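Local coordinates for serine-pyruvate aminotransferase (AgxT) (Sulfolobus solfataricus, PDB 3ZRR), which probably uses pyridoxal 5'-phosphate to transfer the amino group of serine or alanine to 2-oxo acids such as pyruvate and glyoxylate, at residues N299-V304 with Y335-H340; G218-L223 with A239-P244; I160-V165 with W178-Y183. All blocks are in the same frame, centred on the assembly; numbering follows the deposited sequence.

Contact 1: residues N299-V304 with Y335-H340; sequences NTVTGV and YFRIGH. With PXG (3-[O-phosphonopyridoxyl]--amino-benzoic acid), chain C.
Thr-302 and Ile-338 form an antiparallel hydrogen-bonded pair, in which Ile-338 N reaches Thr-302 O at 2.8 Å. Val-304 and Phe-336 repeat the pattern two residues on, with Gly-303 opposite Arg-337 as the non-hydrogen-bonded pair between them, and the strand axes run at 156°. Beyond the last bridge a nearly straight bond of 2.8 Å from His-340 N to Thr-300 O extends the ladder.

The imidazole of His-340 turns back across segment 299-304, because its CG lies between the backbone N and the carbonyl carbon (chi1 40°). Its NE2 meets Thr-302 OG1 at 2.8 Å, while ND1 gives a weak bond to Asn-299 O (3.0 Å). Both partners sit near the ring plane and Thr-300 C over one face, an arrangement that fixes the ring's rotation.

On the face holding Val-304, Phe-336 and Ile-338, Val-304 CB stands over the Phe-336 ring toward its rim, a CH-pi contact of 4.0 Å to the centroid. Val-304 CG2 touches Ile-338 CD1 at 3.7 Å, and helix 346-363 packs on Phe-336 and Ile-338. On the other face Arg-337 passes Gly-303 and Val-301 CG1 before meeting the ligand carboxylate edge-on, its NH2 2.9 Å from PXG O8 with NH1 bonded to the same oxygen; NE is taken by Pro-327 O. The arrangement is that of the small C-terminal domain of fold type I pyridoxal-phosphate enzymes, where a strand-borne arginine receives the substrate carboxylate, a role that Arg-337 probably plays here.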
loop_
_atom_site.group_PDB
_atom_site.type_symbol
_atom_site.label_atom_id
_atom_site.label_comp_id
_atom_site.label_asym_id
_atom_site.label_seq_id
_atom_site.Cartn_x
_atom_site.Cartn_y
_atom_site.Cartn_z
ATOM N N ASN A 299 -28.223 5.380 15.856
ATOM C CA ASN A 299 -27.870 4.313 14.922
ATOM C C ASN A 299 -26.361 4.135 14.687
ATOM O O ASN A 299 -25.952 3.438 13.753
ATOM C CB ASN A 299 -28.669 4.491 13.628
ATOM C CG ASN A 299 -30.172 4.252 13.841
ATOM O OD1 ASN A 299 -30.584 3.598 14.800
ATOM N ND2 ASN A 299 -30.980 4.770 12.940
ATOM N N THR A 300 -25.549 4.721 15.585
ATOM C CA THR A 300 -24.088 4.594 15.551
ATOM C C THR A 300 -23.505 4.014 16.838
ATOM O O THR A 300 -22.439 3.378 16.811
ATOM C CB THR A 300 -23.389 5.947 15.253
ATOM O OG1 THR A 300 -23.763 6.928 16.244
ATOM C CG2 THR A 300 -23.774 6.430 13.869
ATOM N N VAL A 301 -24.204 4.220 17.953
ATOM C CA VAL A 301 -23.725 3.787 19.290
ATOM C C VAL A 301 -24.859 3.243 20.165
ATOM O O VAL A 301 -25.926 3.835 20.237
ATOM C CB VAL A 301 -22.975 4.930 20.033
ATOM C CG1 VAL A 301 -22.468 4.474 21.390
ATOM C CG2 VAL A 301 -21.789 5.408 19.228
ATOM N N THR A 302 -24.622 2.107 20.815
ATOM C CA THR A 302 -25.599 1.513 21.721
ATOM C C THR A 302 -24.895 1.115 22.992
ATOM O O THR A 302 -23.869 0.434 22.955
ATOM C CB THR A 302 -26.293 0.277 21.092
ATOM O OG1 THR A 302 -26.889 0.660 19.843
ATOM C CG2 THR A 302 -27.413 -0.226 22.004
ATOM N N GLY A 303 -25.427 1.577 24.117
ATOM C CA GLY A 303 -24.898 1.202 25.418
ATOM C C GLY A 303 -25.656 -0.010 25.935
ATOM O O GLY A 303 -26.876 -0.102 25.801
ATOM N N VAL A 304 -24.918 -0.946 26.517
ATOM C CA VAL A 304 -25.475 -2.232 26.917
ATOM C C VAL A 304 -25.243 -2.391 28.410
ATOM O O VAL A 304 -24.103 -2.476 28.859
ATOM C CB VAL A 304 -24.809 -3.395 26.146
ATOM C CG1 VAL A 304 -25.423 -4.726 26.544
ATOM C CG2 VAL A 304 -24.947 -3.191 24.612
ATOM N N TYR A 335 -22.060 -0.534 32.188
ATOM C CA TYR A 335 -22.260 -0.875 30.785
ATOM C C TYR A 335 -21.001 -0.837 29.939
ATOM O O TYR A 335 -19.969 -0.334 30.361
ATOM C CB TYR A 335 -23.317 0.062 30.164
ATOM C CG TYR A 335 -22.883 1.516 29.974
ATOM C CD1 TYR A 335 -22.627 2.352 31.070
ATOM C CD2 TYR A 335 -22.772 2.063 28.699
ATOM C CE1 TYR A 335 -22.265 3.706 30.893
ATOM C CE2 TYR A 335 -22.426 3.412 28.511
ATOM C CZ TYR A 335 -22.167 4.215 29.613
ATOM O OH TYR A 335 -21.809 5.527 29.419
ATOM N N PHE A 336 -21.113 -1.389 28.732
ATOM C CA PHE A 336 -20.130 -1.186 27.673
ATOM C C PHE A 336 -20.930 -0.679 26.474
ATOM O O PHE A 336 -22.154 -0.682 26.501
ATOM C CB PHE A 336 -19.357 -2.469 27.343
ATOM C CG PHE A 336 -20.199 -3.567 26.687
ATOM C CD1 PHE A 336 -20.995 -4.434 27.471
ATOM C CD2 PHE A 336 -20.178 -3.745 25.290
ATOM C CE1 PHE A 336 -21.762 -5.430 26.888
ATOM C CE2 PHE A 336 -20.942 -4.751 24.692
ATOM C CZ PHE A 336 -21.729 -5.605 25.493
ATOM N N ARG A 337 -20.240 -0.229 25.438
ATOM C CA ARG A 337 -20.900 0.334 24.276
ATOM C C ARG A 337 -20.501 -0.411 23.013
ATOM O O ARG A 337 -19.395 -0.918 22.909
ATOM C CB ARG A 337 -20.538 1.813 24.132
ATOM C CG ARG A 337 -21.195 2.686 25.163
ATOM C CD ARG A 337 -20.774 4.155 25.025
ATOM N NE ARG A 337 -19.357 4.287 25.331
ATOM C CZ ARG A 337 -18.449 4.765 24.489
ATOM N NH1 ARG A 337 -18.815 5.178 23.285
ATOM N NH2 ARG A 337 -17.186 4.824 24.866
ATOM N N ILE A 338 -21.423 -0.457 22.049
ATOM C CA ILE A 338 -21.153 -1.028 20.738
ATOM C C ILE A 338 -21.130 0.106 19.744
ATOM O O ILE A 338 -22.109 0.851 19.630
ATOM C CB ILE A 338 -22.248 -2.035 20.318
ATOM C CG1 ILE A 338 -22.401 -3.147 21.369
ATOM C CG2 ILE A 338 -21.968 -2.592 18.938
ATOM C CD1 ILE A 338 -23.699 -3.921 21.207
ATOM N N GLY A 339 -20.011 0.253 19.033
ATOM C CA GLY A 339 -19.937 1.174 17.919
ATOM C C GLY A 339 -20.384 0.427 16.672
ATOM O O GLY A 339 -19.907 -0.684 16.421
ATOM N N HIS A 340 -21.304 1.025 15.913
ATOM C CA HIS A 340 -21.793 0.457 14.651
ATOM C C HIS A 340 -21.991 1.574 13.635
ATOM O O HIS A 340 -23.105 2.039 13.403
ATOM C CB HIS A 340 -23.079 -0.369 14.847
ATOM C CG HIS A 340 -24.061 0.234 15.821
ATOM N ND1 HIS A 340 -24.937 1.245 15.468
ATOM C CD2 HIS A 340 -24.324 -0.059 17.118
ATOM C CE1 HIS A 340 -25.679 1.564 16.517
ATOM N NE2 HIS A 340 -25.331 0.790 17.527
HETATM N N1 PXG C . -17.935 14.957 19.781
HETATM C C2 PXG C . -18.352 13.673 19.740
HETATM C C2A PXG C . -19.836 13.364 19.706
HETATM C C3 PXG C . -17.405 12.641 19.709
HETATM O O3 PXG C . -17.851 11.362 19.649
HETATM C C5 PXG C . -15.640 14.255 19.782
HETATM C C6 PXG C . -16.615 15.276 19.796
HETATM C C5A PXG C . -14.151 14.628 19.815
HETATM O OP4 PXG C . -13.571 14.232 18.570
HETATM P P PXG C . -11.996 14.127 18.414
HETATM O OP1 PXG C . -11.841 13.793 16.955
HETATM O OP2 PXG C . -11.571 13.056 19.411
HETATM O OP3 PXG C . -11.551 15.512 18.835
HETATM C C4 PXG C . -16.043 12.925 19.724
HETATM C C4A PXG C . -14.980 11.838 19.679
HETATM C C7 PXG C . -14.967 6.744 23.094
HETATM C C8 PXG C . -14.390 7.804 22.204
HETATM O O2 PXG C . -14.566 6.665 24.284
HETATM C C9 PXG C . -15.224 8.666 21.477
HETATM C C10 PXG C . -14.671 9.651 20.657
HETATM C C11 PXG C . -13.280 9.741 20.575
HETATM C C12 PXG C . -12.444 8.877 21.293
HETATM C C13 PXG C . -13.007 7.906 22.108
HETATM O O8 PXG C . -15.818 5.962 22.601
HETATM N N9 PXG C . -15.460 10.500 19.949
#

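Contact 2: residues G218-L223 with A239-P244; sequences GYYLDL and AYFATP. With PXG (3-[O-phosphonopyridoxyl]--amino-benzoic acid), chain G.
Phe-241, its CB set toward segment 218-223, lodges its ring beside that of Tyr-219, with Tyr-219 CE2 3.4 Å from Phe-241 CE1. The two side chains slide past each other in opposite directions, their planes inclined at 54°, an oblique meeting with centroids 5.2 Å apart. Having CG anti to the backbone N (chi1 162°) carries the Phe-241 ring into a hollow whose other walls are the Tyr-220 carbonyl, at its edge, and Trp-226, which it meets edge-to-face. With an alanine in place of Tyr-219 this wall is gone, which is likely to open a gap beside Phe-241 CE1 and leave its ring held less firmly.

A smaller bump lies next to it: the Ala-242 methyl fits against the Tyr-220 ring, CB to CE1 3.6 Å. Past that methyl, a water bridges the gap, accepting from Tyr-220 OH at 2.7 Å and donating to Thr-243 O and to PXG OP1. The backbone N atoms of Tyr-219 and Tyr-220 bond to Glu-68 of the second subunit. Three donors, Tyr-240 OH, Thr-243 N and Thr-243 OG1, grip phosphate oxygen OP3. This is the intersubunit cofactor site of fold type I aminotransferases, where a loop of one subunit completes the phosphate pocket of the other.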
loop_
_atom_site.group_PDB
_atom_site.type_symbol
_atom_site.label_atom_id
_atom_site.label_comp_id
_atom_site.label_asym_id
_atom_site.label_seq_id
_atom_site.Cartn_x
_atom_site.Cartn_y
_atom_site.Cartn_z
ATOM N N GLY A 218 -7.986 31.962 18.721
ATOM C CA GLY A 218 -6.531 31.964 18.677
ATOM C C GLY A 218 -6.081 32.103 17.232
ATOM O O GLY A 218 -6.740 32.757 16.411
ATOM N N TYR A 219 -4.952 31.487 16.900
ATOM C CA TYR A 219 -4.411 31.644 15.559
ATOM C C TYR A 219 -4.747 30.429 14.663
ATOM O O TYR A 219 -5.436 30.570 13.643
ATOM C CB TYR A 219 -2.901 31.891 15.661
ATOM C CG TYR A 219 -2.224 32.236 14.367
ATOM C CD1 TYR A 219 -2.340 33.515 13.812
ATOM C CD2 TYR A 219 -1.441 31.292 13.711
ATOM C CE1 TYR A 219 -1.699 33.828 12.630
ATOM C CE2 TYR A 219 -0.797 31.592 12.552
ATOM C CZ TYR A 219 -0.926 32.849 12.010
ATOM O OH TYR A 219 -0.272 33.123 10.849
ATOM N N TYR A 220 -4.292 29.248 15.078
ATOM C CA TYR A 220 -4.470 27.997 14.321
ATOM C C TYR A 220 -5.934 27.613 14.096
ATOM O O TYR A 220 -6.292 27.080 13.047
ATOM C CB TYR A 220 -3.774 26.852 15.060
ATOM C CG TYR A 220 -3.337 25.703 14.153
ATOM C CD1 TYR A 220 -2.327 25.880 13.209
ATOM C CD2 TYR A 220 -3.913 24.443 14.271
ATOM C CE1 TYR A 220 -1.885 24.807 12.397
ATOM C CE2 TYR A 220 -3.497 23.373 13.467
ATOM C CZ TYR A 220 -2.476 23.568 12.535
ATOM O OH TYR A 220 -2.073 22.531 11.731
ATOM N N LEU A 221 -6.771 27.908 15.082
ATOM C CA LEU A 221 -8.178 27.544 15.038
ATOM C C LEU A 221 -9.119 28.709 14.695
ATOM O O LEU A 221 -10.315 28.600 14.903
ATOM C CB LEU A 221 -8.601 26.833 16.335
ATOM C CG LEU A 221 -7.812 25.543 16.653
ATOM C CD1 LEU A 221 -8.357 24.853 17.903
ATOM C CD2 LEU A 221 -7.776 24.553 15.464
ATOM N N ASP A 222 -8.580 29.802 14.139
ATOM C CA ASP A 222 -9.410 30.860 13.596
ATOM C C ASP A 222 -9.759 30.456 12.190
ATOM O O ASP A 222 -8.892 30.449 11.309
ATOM C CB ASP A 222 -8.651 32.197 13.600
ATOM C CG ASP A 222 -9.506 33.380 13.145
ATOM O OD1 ASP A 222 -10.645 33.203 12.670
ATOM O OD2 ASP A 222 -9.040 34.540 13.265
ATOM N N LEU A 223 -11.030 30.126 11.979
ATOM C CA LEU A 223 -11.524 29.718 10.672
ATOM C C LEU A 223 -11.219 30.726 9.570
ATOM O O LEU A 223 -11.141 30.343 8.409
ATOM C CB LEU A 223 -13.027 29.405 10.720
ATOM C CG LEU A 223 -13.454 28.214 11.585
ATOM C CD1 LEU A 223 -14.971 28.128 11.647
ATOM C CD2 LEU A 223 -12.822 26.871 11.087
ATOM N N ALA A 239 -3.198 27.443 -1.817
ATOM C CA ALA A 239 -2.935 28.591 -0.948
ATOM C C ALA A 239 -2.390 28.062 0.359
ATOM O O ALA A 239 -2.624 26.903 0.711
ATOM C CB ALA A 239 -4.171 29.433 -0.736
ATOM N N TYR A 240 -1.610 28.878 1.050
ATOM C CA TYR A 240 -0.940 28.402 2.246
ATOM C C TYR A 240 -1.371 29.199 3.462
ATOM O O TYR A 240 -1.240 30.413 3.470
ATOM C CB TYR A 240 0.575 28.533 2.082
ATOM C CG TYR A 240 1.301 28.174 3.352
ATOM C CD1 TYR A 240 1.273 26.866 3.825
ATOM C CD2 TYR A 240 1.972 29.145 4.110
ATOM C CE1 TYR A 240 1.927 26.493 5.012
ATOM C CE2 TYR A 240 2.632 28.786 5.304
ATOM C CZ TYR A 240 2.600 27.466 5.745
ATOM O OH TYR A 240 3.230 27.082 6.913
ATOM N N PHE A 241 -1.885 28.526 4.480
ATOM C CA PHE A 241 -1.927 29.119 5.800
ATOM C C PHE A 241 -0.981 28.348 6.727
ATOM O O PHE A 241 -0.019 28.911 7.252
ATOM C CB PHE A 241 -3.342 29.150 6.394
ATOM C CG PHE A 241 -3.342 29.346 7.900
ATOM C CD1 PHE A 241 -2.754 30.491 8.458
ATOM C CD2 PHE A 241 -3.880 28.375 8.756
ATOM C CE1 PHE A 241 -2.726 30.694 9.837
ATOM C CE2 PHE A 241 -3.855 28.553 10.163
ATOM C CZ PHE A 241 -3.285 29.726 10.703
ATOM N N ALA A 242 -1.279 27.062 6.933
ATOM C CA ALA A 242 -0.414 26.134 7.672
ATOM C C ALA A 242 -0.530 24.786 6.979
ATOM O O ALA A 242 -1.543 24.503 6.313
ATOM C CB ALA A 242 -0.829 26.026 9.156
ATOM N N THR A 243 0.502 23.961 7.084
ATOM C CA THR A 243 0.506 22.689 6.352
ATOM C C THR A 243 -0.642 21.802 6.869
ATOM O O THR A 243 -0.725 21.558 8.068
ATOM C CB THR A 243 1.873 21.952 6.487
ATOM O OG1 THR A 243 2.915 22.792 5.977
ATOM C CG2 THR A 243 1.869 20.604 5.737
ATOM N N PRO A 244 -1.535 21.336 5.977
ATOM C CA PRO A 244 -2.575 20.417 6.442
ATOM C C PRO A 244 -2.099 18.952 6.430
ATOM O O PRO A 244 -1.038 18.669 5.890
ATOM C CB PRO A 244 -3.687 20.638 5.418
ATOM C CG PRO A 244 -2.948 20.864 4.158
ATOM C CD PRO A 244 -1.711 21.665 4.544
HETATM N N1 PXG G . 8.549 27.218 10.931
HETATM C C2 PXG G . 9.336 26.914 9.868
HETATM C C2A PXG G . 10.814 27.229 9.974
HETATM C C3 PXG G . 8.787 26.309 8.720
HETATM O O3 PXG G . 9.591 25.982 7.661
HETATM C C5 PXG G . 6.649 26.349 9.785
HETATM C C6 PXG G . 7.242 26.957 10.902
HETATM C C5A PXG G . 5.159 26.081 9.819
HETATM O OP4 PXG G . 4.905 24.666 9.787
HETATM P P PXG G . 3.453 24.089 9.350
HETATM O OP1 PXG G . 2.427 24.702 10.259
HETATM O OP2 PXG G . 3.718 22.627 9.577
HETATM O OP3 PXG G . 3.179 24.561 7.948
HETATM C C4 PXG G . 7.422 26.018 8.672
HETATM C C4A PXG G . 6.759 25.343 7.471
HETATM C C7 PXG G . 7.838 26.863 1.555
HETATM C C8 PXG G . 6.955 26.367 2.672
HETATM O O2 PXG G . 7.370 27.736 0.788
HETATM C C9 PXG G . 7.507 26.212 3.937
HETATM C C10 PXG G . 6.749 25.754 5.013
HETATM C C11 PXG G . 5.398 25.444 4.807
HETATM C C12 PXG G . 4.827 25.606 3.543
HETATM C C13 PXG G . 5.603 26.066 2.470
HETATM O O8 PXG G . 9.005 26.386 1.424
HETATM N N9 PXG G . 7.395 25.617 6.199
HETATM O O HOH W 1 0.249 22.934 10.400
#

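Contact 3: residues I160-V165 with W178-Y183; sequences IVVDGV and WNVDVY. With PXG (3-[O-phosphonopyridoxyl]--amino-benzoic acid), chain C.
Val-162 CB stands over the centre of the Tyr-183 ring, 3.7 Å from the centroid and 10° off its normal, a textbook CH-pi contact. The two side chains lie alongside and point the same way, and the CG1 branch of the valine extends the contact to Tyr-183 CZ at 3.4 Å. Tyr-183 reaches this place with an unstaggered first torsion (chi1 -136°). Gly-164 CA approaches the edge of the same ring, where a side chain on the glycine would collide with Tyr-183 CE1. The other branch of Val-162, CG2, crosses the Val-180 side chain at about a right angle.

Behind these side chains the backbones pair in parallel, Val-161 with Val-182 and Val-162 with Tyr-183. Val-162 N meets Val-182 O at 2.9 Å, nearly along the C=O axis. One step earlier Ile-160 O is gripped twice, by Asp-181 N and by Val-182 N at 2.8 and 3.1 Å. The Asp-181 carboxylate closes this end of the pairing, since OD2 takes Ile-160 N on its anti lone pair at 2.9 Å. Farther out, Arg-154 forms a salt bridge to OD2 and Ser-203 bonds OD1; together they hold the carboxylate in place and probably stabilise its negative charge.

At the other end, strand 157-163 delivers Asp-163, whose OD2 lies 2.6 Å from PXG N1. Its OD1 accepts from Val-165 N, an Asx turn that steadies the carboxylate and brings the Val-165 side chain against one face of the pyridine ring. A parallel strand pair ending in an aspartate at the pyridine nitrogen is characteristic of the large-domain sheet of fold type I pyridoxal-phosphate enzymes.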
loop_
_atom_site.group_PDB
_atom_site.type_symbol
_atom_site.label_atom_id
_atom_site.label_comp_id
_atom_site.label_asym_id
_atom_site.label_seq_id
_atom_site.Cartn_x
_atom_site.Cartn_y
_atom_site.Cartn_z
ATOM N N ILE A 160 -26.727 28.656 15.900
ATOM C CA ILE A 160 -26.904 27.257 16.309
ATOM C C ILE A 160 -25.766 26.373 15.754
ATOM O O ILE A 160 -25.525 26.307 14.530
ATOM C CB ILE A 160 -28.279 26.699 15.872
ATOM C CG1 ILE A 160 -29.424 27.475 16.558
ATOM C CG2 ILE A 160 -28.427 25.225 16.261
ATOM C CD1 ILE A 160 -30.786 27.317 15.845
ATOM N N VAL A 161 -25.070 25.699 16.665
ATOM C CA VAL A 161 -24.016 24.767 16.279
ATOM C C VAL A 161 -24.376 23.346 16.718
ATOM O O VAL A 161 -24.905 23.141 17.818
ATOM C CB VAL A 161 -22.627 25.181 16.832
ATOM C CG1 VAL A 161 -22.660 25.370 18.333
ATOM C CG2 VAL A 161 -21.542 24.156 16.444
ATOM N N VAL A 162 -24.089 22.379 15.845
ATOM C CA VAL A 162 -24.371 20.965 16.096
ATOM C C VAL A 162 -23.104 20.137 15.939
ATOM O O VAL A 162 -22.502 20.125 14.867
ATOM C CB VAL A 162 -25.472 20.384 15.140
ATOM C CG1 VAL A 162 -25.788 18.902 15.499
ATOM C CG2 VAL A 162 -26.760 21.243 15.177
ATOM N N ASP A 163 -22.704 19.471 17.026
ATOM C CA ASP A 163 -21.659 18.445 16.978
ATOM C C ASP A 163 -22.243 17.144 16.388
ATOM O O ASP A 163 -23.023 16.448 17.045
ATOM C CB ASP A 163 -21.089 18.237 18.394
ATOM C CG ASP A 163 -20.196 17.015 18.514
ATOM O OD1 ASP A 163 -19.890 16.333 17.490
ATOM O OD2 ASP A 163 -19.809 16.749 19.682
ATOM N N GLY A 164 -21.864 16.847 15.145
ATOM C CA GLY A 164 -22.306 15.635 14.434
ATOM C C GLY A 164 -21.185 14.610 14.251
ATOM O O GLY A 164 -21.215 13.796 13.317
ATOM N N VAL A 165 -20.186 14.643 15.131
ATOM C CA VAL A 165 -19.077 13.675 15.050
ATOM C C VAL A 165 -19.584 12.217 14.933
ATOM O O VAL A 165 -19.101 11.462 14.075
ATOM C CB VAL A 165 -18.063 13.827 16.199
ATOM C CG1 VAL A 165 -17.094 12.634 16.254
ATOM C CG2 VAL A 165 -17.259 15.147 16.064
ATOM N N TRP A 178 -32.669 22.611 7.939
ATOM C CA TRP A 178 -32.848 22.899 9.376
ATOM C C TRP A 178 -32.269 24.245 9.836
ATOM O O TRP A 178 -32.464 24.632 10.984
ATOM C CB TRP A 178 -32.272 21.779 10.262
ATOM C CG TRP A 178 -32.798 20.389 9.983
ATOM C CD1 TRP A 178 -33.979 20.054 9.374
ATOM C CD2 TRP A 178 -32.168 19.155 10.339
ATOM N NE1 TRP A 178 -34.104 18.684 9.305
ATOM C CE2 TRP A 178 -33.008 18.110 9.896
ATOM C CE3 TRP A 178 -30.964 18.830 10.983
ATOM C CZ2 TRP A 178 -32.693 16.769 10.083
ATOM C CZ3 TRP A 178 -30.645 17.478 11.155
ATOM C CH2 TRP A 178 -31.511 16.469 10.715
ATOM N N ASN A 179 -31.552 24.944 8.953
ATOM C CA ASN A 179 -30.975 26.258 9.268
ATOM C C ASN A 179 -29.973 26.187 10.446
ATOM O O ASN A 179 -30.130 26.862 11.466
ATOM C CB ASN A 179 -32.103 27.278 9.518
ATOM C CG ASN A 179 -31.675 28.719 9.315
ATOM O OD1 ASN A 179 -30.495 29.030 9.161
ATOM N ND2 ASN A 179 -32.660 29.626 9.332
ATOM N N VAL A 180 -28.949 25.343 10.302
ATOM C CA VAL A 180 -27.910 25.232 11.310
ATOM C C VAL A 180 -26.807 26.187 10.878
ATOM O O VAL A 180 -26.521 26.320 9.677
ATOM C CB VAL A 180 -27.362 23.785 11.411
ATOM C CG1 VAL A 180 -26.102 23.736 12.266
ATOM C CG2 VAL A 180 -28.416 22.852 11.979
ATOM N N ASP A 181 -26.168 26.845 11.833
ATOM C CA ASP A 181 -25.059 27.748 11.460
ATOM C C ASP A 181 -23.674 27.119 11.359
ATOM O O ASP A 181 -22.856 27.539 10.512
ATOM C CB ASP A 181 -25.078 28.975 12.354
ATOM C CG ASP A 181 -26.401 29.712 12.248
ATOM O OD1 ASP A 181 -26.665 30.268 11.156
ATOM O OD2 ASP A 181 -27.178 29.667 13.225
ATOM N N VAL A 182 -23.410 26.126 12.211
ATOM C CA VAL A 182 -22.219 25.311 12.085
ATOM C C VAL A 182 -22.611 23.873 12.319
ATOM O O VAL A 182 -23.120 23.534 13.379
ATOM C CB VAL A 182 -21.111 25.685 13.109
ATOM C CG1 VAL A 182 -19.886 24.788 12.918
ATOM C CG2 VAL A 182 -20.723 27.152 12.991
ATOM N N TYR A 183 -22.391 23.026 11.321
ATOM C CA TYR A 183 -22.542 21.592 11.513
ATOM C C TYR A 183 -21.159 21.006 11.404
ATOM O O TYR A 183 -20.451 21.261 10.437
ATOM C CB TYR A 183 -23.469 20.969 10.460
ATOM C CG TYR A 183 -24.460 19.988 11.068
ATOM C CD1 TYR A 183 -24.014 18.775 11.624
ATOM C CD2 TYR A 183 -25.826 20.273 11.095
ATOM C CE1 TYR A 183 -24.901 17.869 12.189
ATOM C CE2 TYR A 183 -26.748 19.360 11.657
ATOM C CZ TYR A 183 -26.279 18.165 12.197
ATOM O OH TYR A 183 -27.156 17.259 12.764
HETATM N N1 PXG C . -17.935 14.957 19.781
HETATM C C2 PXG C . -18.352 13.673 19.740
HETATM C C2A PXG C . -19.836 13.364 19.706
HETATM C C3 PXG C . -17.405 12.641 19.709
HETATM O O3 PXG C . -17.851 11.362 19.649
HETATM C C5 PXG C . -15.640 14.255 19.782
HETATM C C6 PXG C . -16.615 15.276 19.796
HETATM C C5A PXG C . -14.151 14.628 19.815
HETATM O OP4 PXG C . -13.571 14.232 18.570
HETATM P P PXG C . -11.996 14.127 18.414
HETATM O OP1 PXG C . -11.841 13.793 16.955
HETATM O OP2 PXG C . -11.571 13.056 19.411
HETATM O OP3 PXG C . -11.551 15.512 18.835
HETATM C C4 PXG C . -16.043 12.925 19.724
HETATM C C4A PXG C . -14.980 11.838 19.679
HETATM C C7 PXG C . -14.967 6.744 23.094
HETATM C C8 PXG C . -14.390 7.804 22.204
HETATM O O2 PXG C . -14.566 6.665 24.284
HETATM C C9 PXG C . -15.224 8.666 21.477
HETATM C C10 PXG C . -14.671 9.651 20.657
HETATM C C11 PXG C . -13.280 9.741 20.575
HETATM C C12 PXG C . -12.444 8.877 21.293
HETATM C C13 PXG C . -13.007 7.906 22.108
HETATM O O8 PXG C . -15.818 5.962 22.601
HETATM N N9 PXG C . -15.460 10.500 19.949
#

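In the fold
Contacts 1 and 3 address the same ligand from opposite sides of the chain's centre: their centres are 23 Å apart and their nearest atoms about 7 Å, yet both touch PXG of chain C, contact 1 at the carboxylate and contact 3 at the pyridine ring. Contact 2, with its centre 35 Å from that of contact 1 and 22 Å from that of contact 3, serves a different PXG, which is bound mainly by the second subunit. The exchange is reciprocal, since Tyr-240 and Thr-243 of the second subunit bond to the ligand shared by contacts 1 and 3. Each site thus joins small domain, large domain and partner subunit.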